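Local coordinates for aminotransferase class-III (Ochrobactrum anthropi, PDB 5GHG), which is an omega-transaminase of class III that probably moves amino groups between amines and carbonyl compounds with a pyridoxal 5'-phosphate cofactor, held here in its pyridoxamine form, at residues 67-72 against 335-340; 217-222 against 251-256; 255-260 against 278-283. The protein carries 1 engineered substitution. All coordinates share one frame; numbering follows the deposited sequence.

Interaction 1 of 3, residues 67-72 against 335-340; sequences PRLAEA and ALENLA
Arg68 of helix 67-77 reaches across to Glu337 of helix 329-344, their side chains meeting at about a right angle. They join a roughly antiparallel helix pair of this class-III aminotransferase, whose local axes pass 9.2 Å apart at 150°. The guanidinium approaches side-on. Arg68 NE and NH2 both donate hydrogen bonds to Glu337 OE2, at 2.7 and 2.9 Å, as a salt bridge; that oxygen sits at the edge of the guanidinium, near its plane. The carboxylate does not share that plane but is turned 66° against it: NE meets OE2 nearly along the C-O axis, whereas NH2 comes from above the carboxylate. Two donors converging on one atom leave both bonds bent. A turn in the arginine chain at chi3 (67°) presents this NE-NH2 edge to the acid, and NH1 is left to form a second salt bridge with Glu344, two turns further along helix 329-344. A leucine in place of Arg68 is likely to leave both Glu337 and Glu344 without their shared positive mate, with the Glu337 carboxylate freer to turn. A water that donates to Arg68 O at 2.9 Å also makes a weak bond to Glu337 OE2.

Beneath the salt bridge the contact is apolar. Glu337 has CG anti to its backbone N, which puts CG beside Leu69 CD2, and the bend at chi2 turns the carboxylate toward Arg68. Ala72 CB stands 3.9 Å from Glu337 CB, and Leu69 CD2 is 3.6 Å from Glu337 CG. Leu69, buried among Val62, Tyr293 and Ile341, crosses Asn338 at a slant. The amide oxygen of Asn338 is hydrogen-bonded to Ser291, while Leu69 CD2 comes within 3.5 Å of the backbone N of Asn338.

Interaction 2 of 3, residues 217-222 against 251-256; sequences HTIAAF and YDILLI
Phe222 and Leu254 share the middle rung of a parallel ladder between strands 219-224 and 254-258, the two strands of a beta-alpha-beta unit whose connecting helix is 240-250. This is the tight part of the contact. Phe222 N donates to Leu254 O at 2.8 Å, and Ile256 N reaches Phe222 O at 2.8 Å with an almost straight N-H (173°). Leu254 O also receives a CA-H contact from Ala221 CA at 3.2 Å. On the sheet face of Ala221 and Leu254, the small methyl makes room for Ile256, whose CD1 lies 3.8 Å from Ala221 CB; Val125 and Ile129 of helix 118-135 pack against this side. On the other face Phe222 and Leu255 run side by side. With CG anti to the backbone N, each points the same way, and Leu255 CD1 touches the edge of the phenyl ring, 4.0 Å from Phe222 CD1, while Leu207 of helix 196-214 packs against the Phe222 side chain.

Toward the start of the strands the ladder ends and the chain comes to the surface. Ala220 leaves extended backbone angles within the strand (psi -40°), and its carbonyl oxygen, Ala220 O, takes Leu254 N at 3.1 Å. Beyond it the backbones part toward exposed His217 and Asp252, the latter being the C-prime residue of the Schellman motif that ends helix 240-250. Ile253 joins the two parts: its CG2 rests 3.5 Å from Ala221 CA, and its CD1 meets Ile219 CG2 at 3.5 Å.

Interaction 3 of 3, residues 255-260 against 278-283; sequences LIADEV and MKPDIL. With PMP (4'-deoxy-4'-aminopyridoxal-5'-phosphate), chain C.
Ala257 offers the hollow of this contact, and two bumps fill it: Pro280 CB presses to 3.5 Å from Ala257 CB, and Met278, bent at chi3 (66°), curls its CE to 4.0 Å from the same methyl. Leu255 CD2 lies against Pro280 CA and near Lys279 O. On the opposite face of the sheet Ile256 and Ile282 lie alongside each other, pointing the same way toward helix 118-135. Leu283 wedges obliquely under the aliphatic part of Glu259, its CG 3.8 Å from Glu259 CG, while the glutamate oxygens are held by Ser273 and Gly272. Before the strand pairing of Ala257 N with Ile282 O begins, Asp281 clamps the start of the strand: its OD2 accepts Leu255 N at 2.9 Å through the anti lone pair, and Leu255 O takes both Asp281 N and Ile282 N. Arg304 forms a salt bridge with Asp281 OD1.

The strand then delivers the cofactor residues. Val260 lays CG1 3.5 Å from PMP C3, and Asp258 OD1 accepts Val260 N in an Asx turn. Asp258, whose OD2 lies 2.8 Å from PMP N1 and accepts hydrogen bonds from His152 and Asn122, is the aspartate at the pyridine nitrogen characteristic of fold type I aminotransferases.

Interactions 2 and 3 flank the same strand, 254-258, on its two edges, so that 219-224, 254-258 and 282-285 stand as parallel neighbours in one sheet; they share Leu255 and Ile256, and their centres lie 12 Å apart. Both are buried, built from backbone ladders and apolar side chains, but interaction 3 adds a buried aspartate clamp and runs into the cofactor pocket, whereas interaction 2 opens at one end to the protein surface. Interaction 1 is of another kind: a partly buried helix pair, tied by a salt bridge over a few apolar contacts rather than by a ladder. It keeps apart from the sheet contacts, its nearest atoms about 10 Å from interaction 3 and about 19 Å from interaction 2.

Interaction 1 of 3, residues 67-72 against 335-340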
# COMPACT_ATOMS: atom_id res chain seq x y z
N PRO B 67 -15.30 20.55 2.24
CA PRO B 67 -16.30 19.69 2.89
C PRO B 67 -17.15 18.88 1.92
O PRO B 67 -17.77 17.91 2.37
CB PRO B 67 -17.16 20.69 3.69
CG PRO B 67 -16.94 22.00 3.04
CD PRO B 67 -15.53 21.98 2.52
N ARG B 68 -17.18 19.20 0.63
CA ARG B 68 -17.90 18.35 -0.32
C ARG B 68 -17.34 16.92 -0.35
O ARG B 68 -18.08 15.96 -0.56
CB ARG B 68 -17.83 18.93 -1.74
CG ARG B 68 -18.83 20.02 -2.05
CD ARG B 68 -18.62 20.59 -3.45
NE ARG B 68 -18.91 19.64 -4.51
CZ ARG B 68 -18.92 19.95 -5.82
NH1 ARG B 68 -18.68 21.20 -6.20
NH2 ARG B 68 -19.18 19.03 -6.73
N LEU B 69 -16.03 16.78 -0.16
CA LEU B 69 -15.43 15.45 -0.18
C LEU B 69 -15.82 14.64 1.06
O LEU B 69 -16.03 13.44 0.97
CB LEU B 69 -13.92 15.58 -0.32
CG LEU B 69 -13.40 16.16 -1.62
CD1 LEU B 69 -11.87 16.02 -1.68
CD2 LEU B 69 -14.06 15.50 -2.81
N ALA B 70 -15.92 15.30 2.22
CA ALA B 70 -16.41 14.64 3.42
C ALA B 70 -17.84 14.11 3.24
O ALA B 70 -18.16 13.00 3.65
CB ALA B 70 -16.35 15.58 4.62
N GLU B 71 -18.70 14.91 2.62
CA GLU B 71 -20.07 14.46 2.37
C GLU B 71 -20.11 13.29 1.40
O GLU B 71 -20.92 12.37 1.55
CB GLU B 71 -20.94 15.62 1.84
CG GLU B 71 -22.36 15.18 1.58
CD GLU B 71 -23.35 16.34 1.41
OE1 GLU B 71 -24.13 16.26 0.45
OE2 GLU B 71 -23.36 17.27 2.25
N ALA B 72 -19.26 13.30 0.36
CA ALA B 72 -19.22 12.18 -0.57
C ALA B 72 -18.76 10.90 0.12
O ALA B 72 -19.27 9.82 -0.15
CB ALA B 72 -18.32 12.50 -1.76
N ALA B 335 -12.80 10.17 -4.87
CA ALA B 335 -12.05 10.54 -6.06
C ALA B 335 -12.97 11.11 -7.15
O ALA B 335 -12.62 12.09 -7.83
CB ALA B 335 -11.25 9.35 -6.59
N LEU B 336 -14.14 10.50 -7.32
CA LEU B 336 -15.08 11.01 -8.32
C LEU B 336 -15.51 12.44 -8.01
O LEU B 336 -15.57 13.29 -8.90
CB LEU B 336 -16.31 10.11 -8.38
CG LEU B 336 -16.28 8.95 -9.36
CD1 LEU B 336 -17.39 7.96 -8.99
CD2 LEU B 336 -16.42 9.46 -10.79
N GLU B 337 -15.85 12.71 -6.75
CA GLU B 337 -16.24 14.06 -6.37
C GLU B 337 -15.07 15.03 -6.45
O GLU B 337 -15.24 16.20 -6.82
CB GLU B 337 -16.84 14.07 -4.98
CG GLU B 337 -17.27 15.44 -4.50
CD GLU B 337 -18.61 15.87 -5.05
OE1 GLU B 337 -19.22 15.07 -5.80
OE2 GLU B 337 -19.07 16.99 -4.73
N ASN B 338 -13.86 14.56 -6.14
CA ASN B 338 -12.67 15.40 -6.29
C ASN B 338 -12.48 15.80 -7.77
O ASN B 338 -12.21 16.97 -8.08
CB ASN B 338 -11.45 14.67 -5.74
CG ASN B 338 -10.16 15.45 -5.89
OD1 ASN B 338 -9.93 16.43 -5.18
ND2 ASN B 338 -9.30 15.02 -6.81
N LEU B 339 -12.64 14.85 -8.68
CA LEU B 339 -12.49 15.17 -10.10
C LEU B 339 -13.56 16.15 -10.56
O LEU B 339 -13.29 17.07 -11.35
CB LEU B 339 -12.51 13.90 -10.93
CG LEU B 339 -11.34 12.95 -10.62
CD1 LEU B 339 -11.44 11.69 -11.45
CD2 LEU B 339 -10.01 13.64 -10.82
N ALA B 340 -14.78 15.97 -10.05
CA ALA B 340 -15.87 16.89 -10.37
C ALA B 340 -15.57 18.31 -9.91
O ALA B 340 -15.87 19.27 -10.62
CB ALA B 340 -17.18 16.39 -9.76
O HOH W 1 -20.66 15.68 -1.93

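Interaction 2 of 3, residues 217-222 against 251-256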
# COMPACT_ATOMS: atom_id res chain seq x y z
N HIS B 217 15.48 -7.63 -27.15
CA HIS B 217 14.41 -8.59 -26.91
C HIS B 217 14.18 -8.87 -25.42
O HIS B 217 13.19 -9.53 -25.08
CB HIS B 217 14.73 -9.91 -27.63
CG HIS B 217 15.92 -10.61 -27.08
ND1 HIS B 217 17.21 -10.17 -27.29
CD2 HIS B 217 16.03 -11.73 -26.31
CE1 HIS B 217 18.06 -10.97 -26.67
NE2 HIS B 217 17.37 -11.92 -26.06
N THR B 218 15.06 -8.41 -24.53
CA THR B 218 14.87 -8.64 -23.10
C THR B 218 14.22 -7.46 -22.38
O THR B 218 13.96 -7.57 -21.19
CB THR B 218 16.19 -8.98 -22.39
OG1 THR B 218 17.03 -7.83 -22.34
CG2 THR B 218 16.93 -10.12 -23.12
N ILE B 219 13.99 -6.34 -23.07
CA ILE B 219 13.49 -5.11 -22.46
C ILE B 219 11.98 -5.05 -22.65
O ILE B 219 11.50 -4.98 -23.79
CB ILE B 219 14.15 -3.85 -23.06
CG1 ILE B 219 15.69 -3.92 -22.99
CG2 ILE B 219 13.60 -2.56 -22.40
CD1 ILE B 219 16.26 -4.10 -21.59
N ALA B 220 11.23 -5.05 -21.55
CA ALA B 220 9.78 -5.01 -21.65
C ALA B 220 9.22 -3.58 -21.65
O ALA B 220 8.29 -3.29 -22.39
CB ALA B 220 9.14 -5.80 -20.51
N ALA B 221 9.78 -2.69 -20.84
CA ALA B 221 9.17 -1.38 -20.65
C ALA B 221 10.18 -0.38 -20.14
O ALA B 221 11.21 -0.74 -19.57
CB ALA B 221 7.99 -1.44 -19.66
N PHE B 222 9.84 0.89 -20.35
CA PHE B 222 10.57 2.03 -19.83
C PHE B 222 9.57 2.84 -18.99
O PHE B 222 8.45 3.08 -19.42
CB PHE B 222 11.10 2.85 -21.00
CG PHE B 222 11.84 4.10 -20.62
CD1 PHE B 222 11.16 5.29 -20.44
CD2 PHE B 222 13.22 4.10 -20.53
CE1 PHE B 222 11.85 6.46 -20.14
CE2 PHE B 222 13.92 5.25 -20.22
CZ PHE B 222 13.24 6.44 -20.02
N TYR B 251 12.43 -0.37 -30.76
CA TYR B 251 12.62 -1.70 -30.19
C TYR B 251 11.34 -2.28 -29.60
O TYR B 251 11.40 -3.28 -28.89
CB TYR B 251 13.73 -1.65 -29.14
CG TYR B 251 15.04 -1.22 -29.72
CD1 TYR B 251 15.82 -2.10 -30.49
CD2 TYR B 251 15.50 0.08 -29.55
CE1 TYR B 251 17.02 -1.70 -31.03
CE2 TYR B 251 16.71 0.50 -30.08
CZ TYR B 251 17.47 -0.39 -30.82
OH TYR B 251 18.66 0.03 -31.35
N ASP B 252 10.19 -1.65 -29.86
CA ASP B 252 8.89 -2.13 -29.40
C ASP B 252 8.82 -2.25 -27.88
O ASP B 252 8.28 -3.21 -27.35
CB ASP B 252 8.54 -3.48 -30.06
CG ASP B 252 8.49 -3.41 -31.57
OD1 ASP B 252 8.07 -2.36 -32.11
OD2 ASP B 252 8.88 -4.39 -32.23
N ILE B 253 9.35 -1.25 -27.19
CA ILE B 253 9.37 -1.23 -25.72
C ILE B 253 8.18 -0.40 -25.24
O ILE B 253 7.95 0.72 -25.73
CB ILE B 253 10.70 -0.67 -25.20
CG1 ILE B 253 11.85 -1.60 -25.64
CG2 ILE B 253 10.65 -0.47 -23.67
CD1 ILE B 253 13.23 -0.96 -25.54
N LEU B 254 7.44 -0.92 -24.27
CA LEU B 254 6.29 -0.18 -23.73
C LEU B 254 6.75 1.06 -22.96
O LEU B 254 7.78 1.05 -22.29
CB LEU B 254 5.48 -1.08 -22.81
CG LEU B 254 4.86 -2.35 -23.36
CD1 LEU B 254 4.30 -3.20 -22.24
CD2 LEU B 254 3.77 -2.00 -24.37
N LEU B 255 5.95 2.12 -23.04
CA LEU B 255 6.19 3.35 -22.29
C LEU B 255 5.18 3.45 -21.15
O LEU B 255 3.97 3.47 -21.39
CB LEU B 255 6.08 4.58 -23.18
CG LEU B 255 6.16 5.92 -22.45
CD1 LEU B 255 7.49 6.06 -21.72
CD2 LEU B 255 5.95 7.05 -23.43
N ILE B 256 5.68 3.50 -19.92
CA ILE B 256 4.88 3.73 -18.73
C ILE B 256 5.08 5.18 -18.29
O ILE B 256 6.20 5.57 -17.97
CB ILE B 256 5.28 2.78 -17.58
CG1 ILE B 256 5.20 1.31 -18.01
CG2 ILE B 256 4.40 3.02 -16.34
CD1 ILE B 256 5.95 0.40 -17.07

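Interaction 3 of 3, residues 255-260 against 278-283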
# COMPACT_ATOMS: atom_id res chain seq x y z
N LEU B 255 5.95 2.12 -23.04
CA LEU B 255 6.19 3.35 -22.29
C LEU B 255 5.18 3.45 -21.15
O LEU B 255 3.97 3.47 -21.39
CB LEU B 255 6.08 4.58 -23.18
CG LEU B 255 6.16 5.92 -22.45
CD1 LEU B 255 7.49 6.06 -21.72
CD2 LEU B 255 5.95 7.05 -23.43
N ILE B 256 5.68 3.50 -19.92
CA ILE B 256 4.88 3.73 -18.73
C ILE B 256 5.08 5.18 -18.29
O ILE B 256 6.20 5.57 -17.97
CB ILE B 256 5.28 2.78 -17.58
CG1 ILE B 256 5.20 1.31 -18.01
CG2 ILE B 256 4.40 3.02 -16.34
CD1 ILE B 256 5.95 0.40 -17.07
N ALA B 257 4.00 5.96 -18.29
CA ALA B 257 4.04 7.31 -17.76
C ALA B 257 3.58 7.27 -16.30
O ALA B 257 2.42 6.95 -16.03
CB ALA B 257 3.17 8.26 -18.59
N ASP B 258 4.48 7.61 -15.39
CA ASP B 258 4.15 7.70 -13.97
C ASP B 258 3.66 9.12 -13.70
O ASP B 258 4.46 10.03 -13.50
CB ASP B 258 5.35 7.35 -13.11
CG ASP B 258 5.00 7.27 -11.62
OD1 ASP B 258 3.99 7.89 -11.23
OD2 ASP B 258 5.72 6.58 -10.87
N GLU B 259 2.34 9.30 -13.69
CA GLU B 259 1.72 10.61 -13.50
C GLU B 259 1.22 10.82 -12.07
O GLU B 259 0.33 11.63 -11.85
CB GLU B 259 0.57 10.80 -14.48
CG GLU B 259 0.99 10.75 -15.92
CD GLU B 259 0.92 12.09 -16.60
OE1 GLU B 259 0.80 13.13 -15.89
OE2 GLU B 259 0.97 12.10 -17.85
N VAL B 260 1.79 10.10 -11.11
CA VAL B 260 1.31 10.18 -9.74
C VAL B 260 1.37 11.63 -9.24
O VAL B 260 0.44 12.10 -8.58
CB VAL B 260 2.11 9.20 -8.86
CG1 VAL B 260 2.00 9.54 -7.37
CG2 VAL B 260 1.62 7.77 -9.11
N MET B 278 3.99 13.07 -24.56
CA MET B 278 4.26 11.65 -24.33
C MET B 278 3.05 10.83 -24.73
O MET B 278 1.90 11.25 -24.52
CB MET B 278 4.61 11.40 -22.87
CG MET B 278 5.90 12.04 -22.44
SD MET B 278 6.04 12.21 -20.65
CE MET B 278 6.13 10.50 -20.13
N LYS B 279 3.30 9.64 -25.28
CA LYS B 279 2.25 8.75 -25.76
C LYS B 279 2.41 7.42 -25.03
O LYS B 279 2.84 6.43 -25.61
CB LYS B 279 2.33 8.58 -27.28
CG LYS B 279 2.07 9.88 -28.01
CD LYS B 279 1.95 9.70 -29.52
CE LYS B 279 1.56 11.02 -30.20
NZ LYS B 279 1.84 11.00 -31.67
N PRO B 280 2.06 7.38 -23.74
CA PRO B 280 2.29 6.17 -22.96
C PRO B 280 1.35 5.04 -23.34
O PRO B 280 0.22 5.27 -23.80
CB PRO B 280 2.03 6.63 -21.52
CG PRO B 280 1.08 7.79 -21.66
CD PRO B 280 1.53 8.49 -22.93
N ASP B 281 1.82 3.81 -23.12
CA ASP B 281 0.97 2.63 -23.18
C ASP B 281 0.25 2.36 -21.87
O ASP B 281 -0.82 1.74 -21.87
CB ASP B 281 1.81 1.40 -23.56
CG ASP B 281 2.49 1.55 -24.89
OD1 ASP B 281 1.79 1.42 -25.91
OD2 ASP B 281 3.73 1.82 -24.93
N ILE B 282 0.85 2.81 -20.77
CA ILE B 282 0.35 2.61 -19.41
C ILE B 282 0.51 3.94 -18.68
O ILE B 282 1.55 4.59 -18.79
CB ILE B 282 1.13 1.49 -18.68
CG1 ILE B 282 1.05 0.17 -19.46
CG2 ILE B 282 0.65 1.31 -17.22
CD1 ILE B 282 1.87 -0.96 -18.84
N LEU B 283 -0.52 4.35 -17.94
CA LEU B 283 -0.50 5.63 -17.22
C LEU B 283 -0.88 5.37 -15.77
O LEU B 283 -1.93 4.78 -15.51
CB LEU B 283 -1.45 6.64 -17.86
CG LEU B 283 -1.31 8.09 -17.42
CD1 LEU B 283 -1.73 9.02 -18.54
CD2 LEU B 283 -2.13 8.37 -16.16
N1 PMP C . 5.28 7.55 -8.28
C2 PMP C . 5.55 8.86 -8.04
C2A PMP C . 5.97 9.73 -9.19
C3 PMP C . 5.48 9.40 -6.74
O3 PMP C . 5.85 10.71 -6.56
C4 PMP C . 5.07 8.57 -5.66
C4A PMP C . 4.89 9.08 -4.24
N4A PMP C . 5.88 10.02 -3.79
C5 PMP C . 4.78 7.21 -5.95
C6 PMP C . 4.83 6.74 -7.26
C5A PMP C . 4.38 6.23 -4.89
O4P PMP C . 3.08 6.55 -4.39
P PMP C . 2.69 6.07 -2.87
O1P PMP C . 3.01 4.63 -2.72
O2P PMP C . 1.20 6.37 -2.78
O3P PMP C . 3.51 6.88 -1.88